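PDB 7KSF: Protease/Reverse transcriptase/ribonuclease H from Eastern chimpanzee simian foamy virus, which joins an aspartic protease, a reverse transcriptase and a ribonuclease H in one polypeptide, and so probably serves both viral maturation and the copying of the RNA genome into DNA. Local coordinates for residues Q1-E9 / W88-L96; Y130-V141 / F330-S341. The protein carries 1 engineered substitution. One frame throughout, in Å; residues are numbered along the deposited sequence.

Contact 1. Residues Q1-E9 / W88-L96; sequences QLLQPLPAE and WLTQQPLQL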
loop_
_atom_site.group_PDB
_atom_site.type_symbol
_atom_site.label_atom_id
_atom_site.label_comp_id
_atom_site.label_asym_id
_atom_site.label_seq_id
_atom_site.Cartn_x
_atom_site.Cartn_y
_atom_site.Cartn_z
ATOM N N GLN A 1 -13.734 -22.630 12.819
ATOM C CA GLN A 1 -12.303 -22.620 12.534
ATOM C C GLN A 1 -12.020 -23.174 11.144
ATOM O O GLN A 1 -12.600 -22.727 10.154
ATOM C CB GLN A 1 -11.536 -23.428 13.584
ATOM C CG GLN A 1 -11.646 -22.892 15.001
ATOM C CD GLN A 1 -10.879 -23.739 16.000
ATOM O OE1 GLN A 1 -10.756 -23.380 17.167
ATOM N NE2 GLN A 1 -10.358 -24.874 15.542
ATOM N N LEU A 2 -11.123 -24.162 11.084
ATOM C CA LEU A 2 -10.768 -24.819 9.836
ATOM C C LEU A 2 -11.809 -25.834 9.381
ATOM O O LEU A 2 -11.700 -26.354 8.266
ATOM C CB LEU A 2 -9.414 -25.514 9.975
ATOM C CG LEU A 2 -8.283 -24.649 10.521
ATOM C CD1 LEU A 2 -7.092 -25.519 10.872
ATOM C CD2 LEU A 2 -7.897 -23.581 9.509
ATOM N N LEU A 3 -12.800 -26.134 10.209
ATOM C CA LEU A 3 -13.838 -27.089 9.858
ATOM C C LEU A 3 -15.063 -26.354 9.341
ATOM O O LEU A 3 -15.466 -25.324 9.893
ATOM C CB LEU A 3 -14.209 -27.960 11.057
ATOM C CG LEU A 3 -13.020 -28.665 11.712
ATOM C CD1 LEU A 3 -13.494 -29.626 12.790
ATOM C CD2 LEU A 3 -12.180 -29.386 10.669
ATOM N N GLN A 4 -15.646 -26.886 8.277
ATOM C CA GLN A 4 -16.791 -26.243 7.653
ATOM C C GLN A 4 -17.978 -26.246 8.610
ATOM O O GLN A 4 -18.312 -27.296 9.172
ATOM C CB GLN A 4 -17.155 -26.953 6.354
ATOM C CG GLN A 4 -18.238 -26.262 5.549
ATOM C CD GLN A 4 -18.351 -26.812 4.143
ATOM O OE1 GLN A 4 -18.947 -26.191 3.265
ATOM N NE2 GLN A 4 -17.772 -27.988 3.920
ATOM N N PRO A 5 -18.621 -25.107 8.833
ATOM C CA PRO A 5 -19.817 -25.093 9.678
ATOM C C PRO A 5 -20.953 -25.864 9.028
ATOM O O PRO A 5 -21.048 -25.966 7.804
ATOM C CB PRO A 5 -20.151 -23.603 9.800
ATOM C CG PRO A 5 -19.551 -22.988 8.585
ATOM C CD PRO A 5 -18.305 -23.772 8.296
ATOM N N LEU A 6 -21.822 -26.406 9.875
ATOM C CA LEU A 6 -22.886 -27.284 9.437
ATOM C C LEU A 6 -24.239 -26.655 9.741
ATOM O O LEU A 6 -24.493 -26.274 10.893
ATOM C CB LEU A 6 -22.770 -28.643 10.131
ATOM C CG LEU A 6 -21.340 -29.185 10.141
ATOM C CD1 LEU A 6 -21.148 -30.194 11.257
ATOM C CD2 LEU A 6 -20.992 -29.797 8.790
ATOM N N PRO A 7 -25.125 -26.531 8.754
ATOM C CA PRO A 7 -26.441 -25.938 9.029
ATOM C C PRO A 7 -27.264 -26.827 9.945
ATOM O O PRO A 7 -27.293 -28.051 9.792
ATOM C CB PRO A 7 -27.075 -25.822 7.638
ATOM C CG PRO A 7 -26.392 -26.873 6.827
ATOM C CD PRO A 7 -24.982 -26.938 7.348
ATOM N N ALA A 8 -27.936 -26.202 10.908
ATOM C CA ALA A 8 -28.697 -26.953 11.896
ATOM C C ALA A 8 -29.826 -26.090 12.434
ATOM O O ALA A 8 -29.678 -24.875 12.581
ATOM C CB ALA A 8 -27.799 -27.425 13.045
ATOM N N GLU A 9 -30.950 -26.734 12.737
ATOM C CA GLU A 9 -32.091 -26.087 13.372
ATOM C C GLU A 9 -32.388 -26.786 14.694
ATOM O O GLU A 9 -32.477 -28.018 14.741
ATOM C CB GLU A 9 -33.323 -26.123 12.462
ATOM C CG GLU A 9 -34.610 -25.700 13.141
ATOM C CD GLU A 9 -35.815 -25.844 12.235
ATOM O OE1 GLU A 9 -35.651 -25.731 11.002
ATOM O OE2 GLU A 9 -36.922 -26.086 12.759
ATOM N N TRP A 88 -22.769 -40.679 12.562
ATOM C CA TRP A 88 -22.898 -40.769 11.112
ATOM C C TRP A 88 -22.129 -39.650 10.421
ATOM O O TRP A 88 -21.303 -39.904 9.538
ATOM C CB TRP A 88 -24.372 -40.744 10.706
ATOM C CG TRP A 88 -25.156 -39.657 11.364
ATOM C CD1 TRP A 88 -25.656 -39.664 12.631
ATOM C CD2 TRP A 88 -25.543 -38.401 10.788
ATOM N NE1 TRP A 88 -26.326 -38.493 12.884
ATOM C CE2 TRP A 88 -26.272 -37.702 11.770
ATOM C CE3 TRP A 88 -25.342 -37.802 9.541
ATOM C CZ2 TRP A 88 -26.799 -36.432 11.545
ATOM C CZ3 TRP A 88 -25.867 -36.542 9.318
ATOM C CH2 TRP A 88 -26.586 -35.871 10.316
ATOM N N LEU A 89 -22.383 -38.407 10.814
ATOM C CA LEU A 89 -21.708 -37.277 10.195
ATOM C C LEU A 89 -20.232 -37.270 10.564
ATOM O O LEU A 89 -19.869 -37.398 11.739
ATOM C CB LEU A 89 -22.368 -35.971 10.620
ATOM C CG LEU A 89 -21.674 -34.675 10.211
ATOM C CD1 LEU A 89 -21.582 -34.575 8.699
ATOM C CD2 LEU A 89 -22.435 -33.499 10.789
ATOM N N THR A 90 -19.380 -37.119 9.556
ATOM C CA THR A 90 -17.940 -37.085 9.736
ATOM C C THR A 90 -17.427 -35.662 9.572
ATOM O O THR A 90 -18.091 -34.797 8.992
ATOM C CB THR A 90 -17.244 -38.019 8.740
ATOM O OG1 THR A 90 -15.823 -37.856 8.839
ATOM C CG2 THR A 90 -17.682 -37.709 7.315
ATOM N N GLN A 91 -16.233 -35.424 10.102
ATOM C CA GLN A 91 -15.599 -34.120 9.991
ATOM C C GLN A 91 -14.998 -33.948 8.603
ATOM O O GLN A 91 -14.309 -34.842 8.095
ATOM C CB GLN A 91 -14.523 -33.960 11.063
ATOM C CG GLN A 91 -13.632 -32.740 10.902
ATOM C CD GLN A 91 -12.358 -33.043 10.135
ATOM O OE1 GLN A 91 -11.930 -32.263 9.284
ATOM N NE2 GLN A 91 -11.744 -34.181 10.438
ATOM N N GLN A 92 -15.262 -32.797 7.986
ATOM C CA GLN A 92 -14.679 -32.455 6.701
ATOM C C GLN A 92 -14.125 -31.038 6.751
ATOM O O GLN A 92 -14.697 -30.170 7.424
ATOM C CB GLN A 92 -15.714 -32.571 5.572
ATOM C CG GLN A 92 -16.242 -33.982 5.354
ATOM C CD GLN A 92 -17.145 -34.084 4.141
ATOM O OE1 GLN A 92 -17.285 -33.128 3.374
ATOM N NE2 GLN A 92 -17.763 -35.245 3.956
ATOM N N PRO A 93 -13.017 -30.779 6.061
ATOM C CA PRO A 93 -12.439 -29.430 6.081
ATOM C C PRO A 93 -13.348 -28.424 5.389
ATOM O O PRO A 93 -14.273 -28.775 4.654
ATOM C CB PRO A 93 -11.113 -29.600 5.328
ATOM C CG PRO A 93 -11.320 -30.800 4.466
ATOM C CD PRO A 93 -12.216 -31.714 5.255
ATOM N N LEU A 94 -13.073 -27.150 5.647
ATOM C CA LEU A 94 -13.833 -26.089 5.009
ATOM C C LEU A 94 -13.438 -25.973 3.542
ATOM O O LEU A 94 -12.259 -26.032 3.193
ATOM C CB LEU A 94 -13.602 -24.761 5.726
ATOM C CG LEU A 94 -14.223 -23.528 5.076
ATOM C CD1 LEU A 94 -15.739 -23.643 4.999
ATOM C CD2 LEU A 94 -13.821 -22.286 5.843
ATOM N N GLN A 95 -14.441 -25.820 2.681
ATOM C CA GLN A 95 -14.229 -25.718 1.240
ATOM C C GLN A 95 -15.078 -24.569 0.715
ATOM O O GLN A 95 -16.308 -24.672 0.672
ATOM C CB GLN A 95 -14.584 -27.028 0.531
ATOM C CG GLN A 95 -13.700 -28.214 0.903
ATOM C CD GLN A 95 -12.524 -28.393 -0.037
ATOM O OE1 GLN A 95 -12.630 -28.150 -1.241
ATOM N NE2 GLN A 95 -11.385 -28.818 0.506
ATOM N N LEU A 96 -14.427 -23.483 0.316
ATOM C CA LEU A 96 -15.114 -22.317 -0.205
ATOM C C LEU A 96 -14.831 -22.269 -1.706
ATOM O O LEU A 96 -14.329 -23.236 -2.290
ATOM C CB LEU A 96 -14.513 -21.054 0.415
ATOM C CG LEU A 96 -14.763 -20.886 1.919
ATOM C CD1 LEU A 96 -14.043 -19.656 2.421
ATOM C CD2 LEU A 96 -16.251 -20.793 2.208
#

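Contact 2. Residues Y130-V141 / F330-S341; sequences YDNLWQHWENQV and FQILLQAGYVVS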
loop_
_atom_site.group_PDB
_atom_site.type_symbol
_atom_site.label_atom_id
_atom_site.label_comp_id
_atom_site.label_asym_id
_atom_site.label_seq_id
_atom_site.Cartn_x
_atom_site.Cartn_y
_atom_site.Cartn_z
ATOM N N TYR A 130 2.826 -23.455 10.017
ATOM C CA TYR A 130 1.646 -22.629 10.237
ATOM C C TYR A 130 0.897 -22.428 8.927
ATOM O O TYR A 130 0.585 -21.296 8.539
ATOM C CB TYR A 130 2.049 -21.297 10.871
ATOM C CG TYR A 130 2.825 -21.475 12.154
ATOM C CD1 TYR A 130 4.208 -21.364 12.169
ATOM C CD2 TYR A 130 2.179 -21.778 13.341
ATOM C CE1 TYR A 130 4.920 -21.538 13.340
ATOM C CE2 TYR A 130 2.885 -21.953 14.515
ATOM C CZ TYR A 130 4.255 -21.829 14.506
ATOM O OH TYR A 130 4.959 -22.004 15.671
ATOM N N ASP A 131 0.602 -23.532 8.241
ATOM C CA ASP A 131 -0.146 -23.445 6.992
ATOM C C ASP A 131 -1.586 -23.023 7.243
ATOM O O ASP A 131 -2.173 -22.294 6.436
ATOM C CB ASP A 131 -0.098 -24.781 6.251
ATOM C CG ASP A 131 -0.721 -24.703 4.869
ATOM O OD1 ASP A 131 -0.338 -23.812 4.081
ATOM O OD2 ASP A 131 -1.600 -25.538 4.566
ATOM N N ASN A 132 -2.170 -23.464 8.359
ATOM C CA ASN A 132 -3.538 -23.099 8.703
ATOM C C ASN A 132 -3.682 -21.626 9.047
ATOM O O ASN A 132 -4.811 -21.132 9.134
ATOM C CB ASN A 132 -4.028 -23.951 9.877
ATOM C CG ASN A 132 -3.800 -25.430 9.654
ATOM O OD1 ASN A 132 -3.726 -25.891 8.513
ATOM N ND2 ASN A 132 -3.689 -26.185 10.739
ATOM N N LEU A 133 -2.572 -20.918 9.249
ATOM C CA LEU A 133 -2.633 -19.493 9.549
ATOM C C LEU A 133 -2.856 -18.662 8.290
ATOM O O LEU A 133 -3.610 -17.682 8.320
ATOM C CB LEU A 133 -1.348 -19.052 10.248
ATOM C CG LEU A 133 -1.287 -17.584 10.655
ATOM C CD1 LEU A 133 -2.383 -17.277 11.654
ATOM C CD2 LEU A 133 0.077 -17.247 11.227
ATOM N N TRP A 134 -2.217 -19.030 7.186
ATOM C CA TRP A 134 -2.342 -18.267 5.957
ATOM C C TRP A 134 -3.744 -18.413 5.375
ATOM O O TRP A 134 -4.453 -19.389 5.641
ATOM C CB TRP A 134 -1.302 -18.728 4.936
ATOM C CG TRP A 134 -0.012 -19.164 5.560
ATOM C CD1 TRP A 134 0.543 -20.407 5.507
ATOM C CD2 TRP A 134 0.876 -18.363 6.348
ATOM N NE1 TRP A 134 1.729 -20.432 6.205
ATOM C CE2 TRP A 134 1.953 -19.186 6.731
ATOM C CE3 TRP A 134 0.867 -17.029 6.763
ATOM C CZ2 TRP A 134 3.010 -18.718 7.509
ATOM C CZ3 TRP A 134 1.915 -16.567 7.532
ATOM C CH2 TRP A 134 2.974 -17.409 7.898
ATOM N N GLN A 135 -4.143 -17.427 4.576
ATOM C CA GLN A 135 -5.433 -17.484 3.906
ATOM C C GLN A 135 -5.306 -18.349 2.659
ATOM O O GLN A 135 -4.495 -18.057 1.773
ATOM C CB GLN A 135 -5.924 -16.088 3.536
ATOM C CG GLN A 135 -7.390 -16.058 3.144
ATOM C CD GLN A 135 -7.735 -14.900 2.235
ATOM O OE1 GLN A 135 -6.898 -14.043 1.952
ATOM N NE2 GLN A 135 -8.975 -14.870 1.766
ATOM N N HIS A 136 -6.099 -19.416 2.597
ATOM C CA HIS A 136 -6.112 -20.310 1.448
ATOM C C HIS A 136 -7.250 -20.021 0.481
ATOM O O HIS A 136 -7.046 -20.064 -0.735
ATOM C CB HIS A 136 -6.202 -21.764 1.919
ATOM C CG HIS A 136 -5.074 -22.182 2.806
ATOM N ND1 HIS A 136 -4.000 -22.912 2.346
ATOM C CD2 HIS A 136 -4.849 -21.969 4.125
ATOM C CE1 HIS A 136 -3.163 -23.133 3.343
ATOM N NE2 HIS A 136 -3.654 -22.574 4.434
ATOM N N TRP A 137 -8.444 -19.731 0.990
ATOM C CA TRP A 137 -9.596 -19.448 0.149
ATOM C C TRP A 137 -9.850 -17.949 0.102
ATOM O O TRP A 137 -9.578 -17.234 1.072
ATOM C CB TRP A 137 -10.846 -20.164 0.664
ATOM C CG TRP A 137 -10.673 -21.636 0.818
ATOM C CD1 TRP A 137 -10.291 -22.302 1.944
ATOM C CD2 TRP A 137 -10.869 -22.629 -0.191
ATOM N NE1 TRP A 137 -10.238 -23.651 1.700
ATOM C CE2 TRP A 137 -10.587 -23.877 0.393
ATOM C CE3 TRP A 137 -11.254 -22.581 -1.533
ATOM C CZ2 TRP A 137 -10.681 -25.071 -0.318
ATOM C CZ3 TRP A 137 -11.347 -23.763 -2.235
ATOM C CH2 TRP A 137 -11.061 -24.990 -1.630
ATOM N N GLU A 138 -10.364 -17.476 -1.029
ATOM C CA GLU A 138 -10.829 -16.100 -1.094
ATOM C C GLU A 138 -12.036 -15.926 -0.179
ATOM O O GLU A 138 -12.865 -16.832 -0.040
ATOM C CB GLU A 138 -11.191 -15.718 -2.529
ATOM C CG GLU A 138 -10.005 -15.654 -3.483
ATOM C CD GLU A 138 -10.351 -14.966 -4.793
ATOM O OE1 GLU A 138 -11.481 -14.452 -4.913
ATOM O OE2 GLU A 138 -9.492 -14.940 -5.700
ATOM N N ASN A 139 -12.156 -14.882 0.449
ATOM C CA ASN A 139 -13.219 -14.543 1.399
ATOM C C ASN A 139 -13.217 -15.459 2.618
ATOM O O ASN A 139 -14.210 -15.527 3.350
ATOM C CB ASN A 139 -14.590 -14.557 0.721
ATOM C CG ASN A 139 -14.584 -13.839 -0.609
ATOM O OD1 ASN A 139 -15.028 -14.376 -1.622
ATOM N ND2 ASN A 139 -14.061 -12.618 -0.617
ATOM N N GLN A 140 -12.116 -16.167 2.844
ATOM C CA GLN A 140 -11.982 -17.016 4.020
ATOM C C GLN A 140 -11.763 -16.163 5.264
ATOM O O GLN A 140 -10.933 -15.251 5.273
ATOM C CB GLN A 140 -10.817 -17.987 3.834
ATOM C CG GLN A 140 -10.253 -18.542 5.121
ATOM C CD GLN A 140 -9.011 -19.375 4.888
ATOM O OE1 GLN A 140 -8.548 -19.517 3.755
ATOM N NE2 GLN A 140 -8.463 -19.928 5.961
ATOM N N VAL A 141 -12.524 -16.460 6.319
ATOM C CA VAL A 141 -12.417 -15.757 7.589
ATOM C C VAL A 141 -12.234 -16.778 8.703
ATOM O O VAL A 141 -12.552 -17.960 8.555
ATOM C CB VAL A 141 -13.642 -14.864 7.884
ATOM C CG1 VAL A 141 -13.882 -13.897 6.742
ATOM C CG2 VAL A 141 -14.872 -15.721 8.132
ATOM N N PHE A 330 3.018 -15.935 14.998
ATOM C CA PHE A 330 2.156 -16.837 14.241
ATOM C C PHE A 330 1.325 -17.717 15.159
ATOM O O PHE A 330 0.136 -17.943 14.902
ATOM C CB PHE A 330 2.991 -17.696 13.291
ATOM C CG PHE A 330 3.615 -16.926 12.170
ATOM C CD1 PHE A 330 3.088 -15.711 11.771
ATOM C CD2 PHE A 330 4.730 -17.416 11.515
ATOM C CE1 PHE A 330 3.662 -14.997 10.741
ATOM C CE2 PHE A 330 5.308 -16.707 10.487
ATOM C CZ PHE A 330 4.773 -15.496 10.096
ATOM N N GLN A 331 1.927 -18.229 16.236
ATOM C CA GLN A 331 1.178 -19.074 17.158
ATOM C C GLN A 331 0.006 -18.316 17.762
ATOM O O GLN A 331 -1.107 -18.845 17.859
ATOM C CB GLN A 331 2.098 -19.602 18.258
ATOM C CG GLN A 331 3.181 -20.542 17.767
ATOM C CD GLN A 331 4.128 -20.964 18.872
ATOM O OE1 GLN A 331 4.094 -20.412 19.970
ATOM N NE2 GLN A 331 4.975 -21.946 18.586
ATOM N N ILE A 332 0.232 -17.063 18.159
ATOM C CA ILE A 332 -0.846 -16.243 18.712
ATOM C C ILE A 332 -1.976 -16.102 17.699
ATOM O O ILE A 332 -3.139 -16.396 17.994
ATOM C CB ILE A 332 -0.309 -14.869 19.146
ATOM C CG1 ILE A 332 0.701 -15.019 20.287
ATOM C CG2 ILE A 332 -1.457 -13.959 19.562
ATOM C CD1 ILE A 332 1.302 -13.710 20.747
ATOM N N LEU A 333 -1.641 -15.662 16.484
ATOM C CA LEU A 333 -2.674 -15.430 15.479
ATOM C C LEU A 333 -3.373 -16.728 15.094
ATOM O O LEU A 333 -4.579 -16.732 14.822
ATOM C CB LEU A 333 -2.068 -14.763 14.247
ATOM C CG LEU A 333 -1.326 -13.455 14.522
ATOM C CD1 LEU A 333 -0.721 -12.895 13.246
ATOM C CD2 LEU A 333 -2.252 -12.437 15.175
ATOM N N LEU A 334 -2.635 -17.839 15.073
ATOM C CA LEU A 334 -3.260 -19.124 14.781
ATOM C C LEU A 334 -4.093 -19.613 15.958
ATOM O O LEU A 334 -5.179 -20.167 15.765
ATOM C CB LEU A 334 -2.199 -20.157 14.413
ATOM C CG LEU A 334 -2.733 -21.514 13.950
ATOM C CD1 LEU A 334 -3.457 -21.372 12.620
ATOM C CD2 LEU A 334 -1.599 -22.514 13.849
ATOM N N GLN A 335 -3.602 -19.418 17.184
ATOM C CA GLN A 335 -4.341 -19.886 18.354
ATOM C C GLN A 335 -5.617 -19.079 18.564
ATOM O O GLN A 335 -6.644 -19.628 18.981
ATOM C CB GLN A 335 -3.455 -19.814 19.598
ATOM C CG GLN A 335 -3.953 -20.641 20.771
ATOM C CD GLN A 335 -3.800 -22.135 20.548
ATOM O OE1 GLN A 335 -3.111 -22.573 19.625
ATOM N NE2 GLN A 335 -4.444 -22.926 21.397
ATOM N N ALA A 336 -5.574 -17.773 18.280
ATOM C CA ALA A 336 -6.772 -16.953 18.410
ATOM C C ALA A 336 -7.792 -17.271 17.324
ATOM O O ALA A 336 -9.002 -17.189 17.565
ATOM C CB ALA A 336 -6.400 -15.467 18.364
ATOM N N GLY A 337 -7.325 -17.650 16.142
ATOM C CA GLY A 337 -8.188 -17.863 15.001
ATOM C C GLY A 337 -8.089 -16.812 13.920
ATOM O O GLY A 337 -8.983 -16.737 13.068
ATOM N N TYR A 338 -7.044 -15.991 13.936
ATOM C CA TYR A 338 -6.865 -14.989 12.901
ATOM C C TYR A 338 -6.268 -15.621 11.649
ATOM O O TYR A 338 -5.692 -16.714 11.678
ATOM C CB TYR A 338 -5.980 -13.848 13.399
ATOM C CG TYR A 338 -6.664 -12.947 14.403
ATOM C CD1 TYR A 338 -7.613 -12.022 13.997
ATOM C CD2 TYR A 338 -6.353 -13.015 15.754
ATOM C CE1 TYR A 338 -8.238 -11.192 14.906
ATOM C CE2 TYR A 338 -6.974 -12.186 16.675
ATOM C CZ TYR A 338 -7.916 -11.276 16.244
ATOM O OH TYR A 338 -8.538 -10.449 17.154
ATOM N N VAL A 339 -6.420 -14.916 10.529
ATOM C CA VAL A 339 -6.022 -15.412 9.219
ATOM C C VAL A 339 -5.165 -14.347 8.552
ATOM O O VAL A 339 -5.568 -13.181 8.475
ATOM C CB VAL A 339 -7.245 -15.749 8.347
ATOM C CG1 VAL A 339 -6.810 -16.074 6.943
ATOM C CG2 VAL A 339 -8.019 -16.909 8.947
ATOM N N VAL A 340 -3.979 -14.747 8.086
ATOM C CA VAL A 340 -3.013 -13.846 7.468
ATOM C C VAL A 340 -3.085 -14.001 5.956
ATOM O O VAL A 340 -3.139 -15.123 5.435
ATOM C CB VAL A 340 -1.585 -14.128 7.977
ATOM C CG1 VAL A 340 -0.588 -13.164 7.354
ATOM C CG2 VAL A 340 -1.534 -14.050 9.491
ATOM N N SER A 341 -3.082 -12.875 5.248
ATOM C CA SER A 341 -3.068 -12.858 3.789
ATOM C C SER A 341 -1.640 -12.614 3.322
ATOM O O SER A 341 -1.079 -11.539 3.550
ATOM C CB SER A 341 -4.009 -11.783 3.249
ATOM O OG SER A 341 -3.842 -11.616 1.850
#

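Contact 1. Residues Q1-E9 / W88-L96
Leu3 and Pro93 form a single beta bridge, their CA atoms 4.7 Å apart, where the two extended segments cross with end-to-end directions 125° apart; one backbone hydrogen bond holds the crossing, from Leu94 N to Leu2 O at 3.1 Å. Beside the bond, the side chains of Gln4 and Leu94 cross at about a right angle. With CG anti to the backbone N (chi1 -173°) and an extended chain beyond, Gln4 lays its methylene groups against the Leu94 branch, CG lying 3.7 Å from Leu94 CD1. The same methyl also reaches the ring of Pro5 at CD. On the other side of the bridge, Leu3 straddles Gln91: its CD1 and CD2 both touch CG of Gln91, whose chain bends at chi2 (-94°) and brings the amide back toward the leucine. Farther along, Leu6 and Leu89 meet tip to tip, Leu6 CD1 to Leu89 CD2 at 3.6 Å. The contact is thus mostly apolar and lies at the surface, the CB and CG carbons of Gln4 and the CG of Gln91 supplying the apolar surface that the leucine methyls meet. From here residues 6-9 run on as a strand of the protease domain's sheet, pairing with strands 14-19 and 52-62. Pro5 and Gln91 pack on strand 14-19 and Leu89 on Val62 of strand 52-62, whereas Gln4 and Leu94 touch helix 171-184 through Lys183 and Gln184.

Contact 2. Residues Y130-V141 / F330-S341
Leu133 pushes between the end of helix 319-336 and the short, weakly bonded strand 340-341 that follows it. Its CG stands anti to the backbone N (chi1 -178°), and the two methyls part: CD2 meets Phe330 CD1 at 3.4 Å, while CD1 reaches Leu333 CB. Phe330 forms an aromatic cluster with Tyr130 and Trp134. Trp134 points the edge of its six-membered ring at one face of Phe330, with planes at 83° and centroids 4.9 Å apart, and Phe330 CB makes a CH-pi contact over the centre of the Tyr130 ring. Leu334 CD2 lies at that ring's edge, in plane, and Gln331 NE2 donates to Tyr130 OH at 2.9 Å. Trp134 NE1 bonds to Phe127 O. A Schellman motif with Gly337 at C-prime ends the helix and turns the chain into residues 340-341, on the sheet that carries strand 243-249 in the reverse transcriptase part. Val340 there bridges Trp134, its N bonding to Leu133 O at 3.0 Å and its O accepting from Gln135 N at 2.7 Å. In Val339, chi1 of 172° turns CG1 toward Gln135 CB, the two side chains crossing at about a right angle, and on the neighbouring turn Gln140 OE1 accepts from both His136 N and Trp137 N.

How the contacts relate
From the N terminus, contact 1 comes first: residues 88-96 return to residues 1-9 after the strands of the protease sheet, closing a loop of 78 residues that holds no helix. The chain then passes through helices 102-112 and 117-129 into residues 130-141, where contact 2 opens; after 188 intervening residues it closes at 330-341, within the reverse transcriptase. The two loops follow in series, neither nesting nor crossing, and their centres lie about 17 Å apart. They nevertheless touch, as Trp137 packs on Leu96 and Gln95, and Leu2 on Asn132. Together they tie the protease sheet, through the intervening segment, to the helix and strand at 319-341.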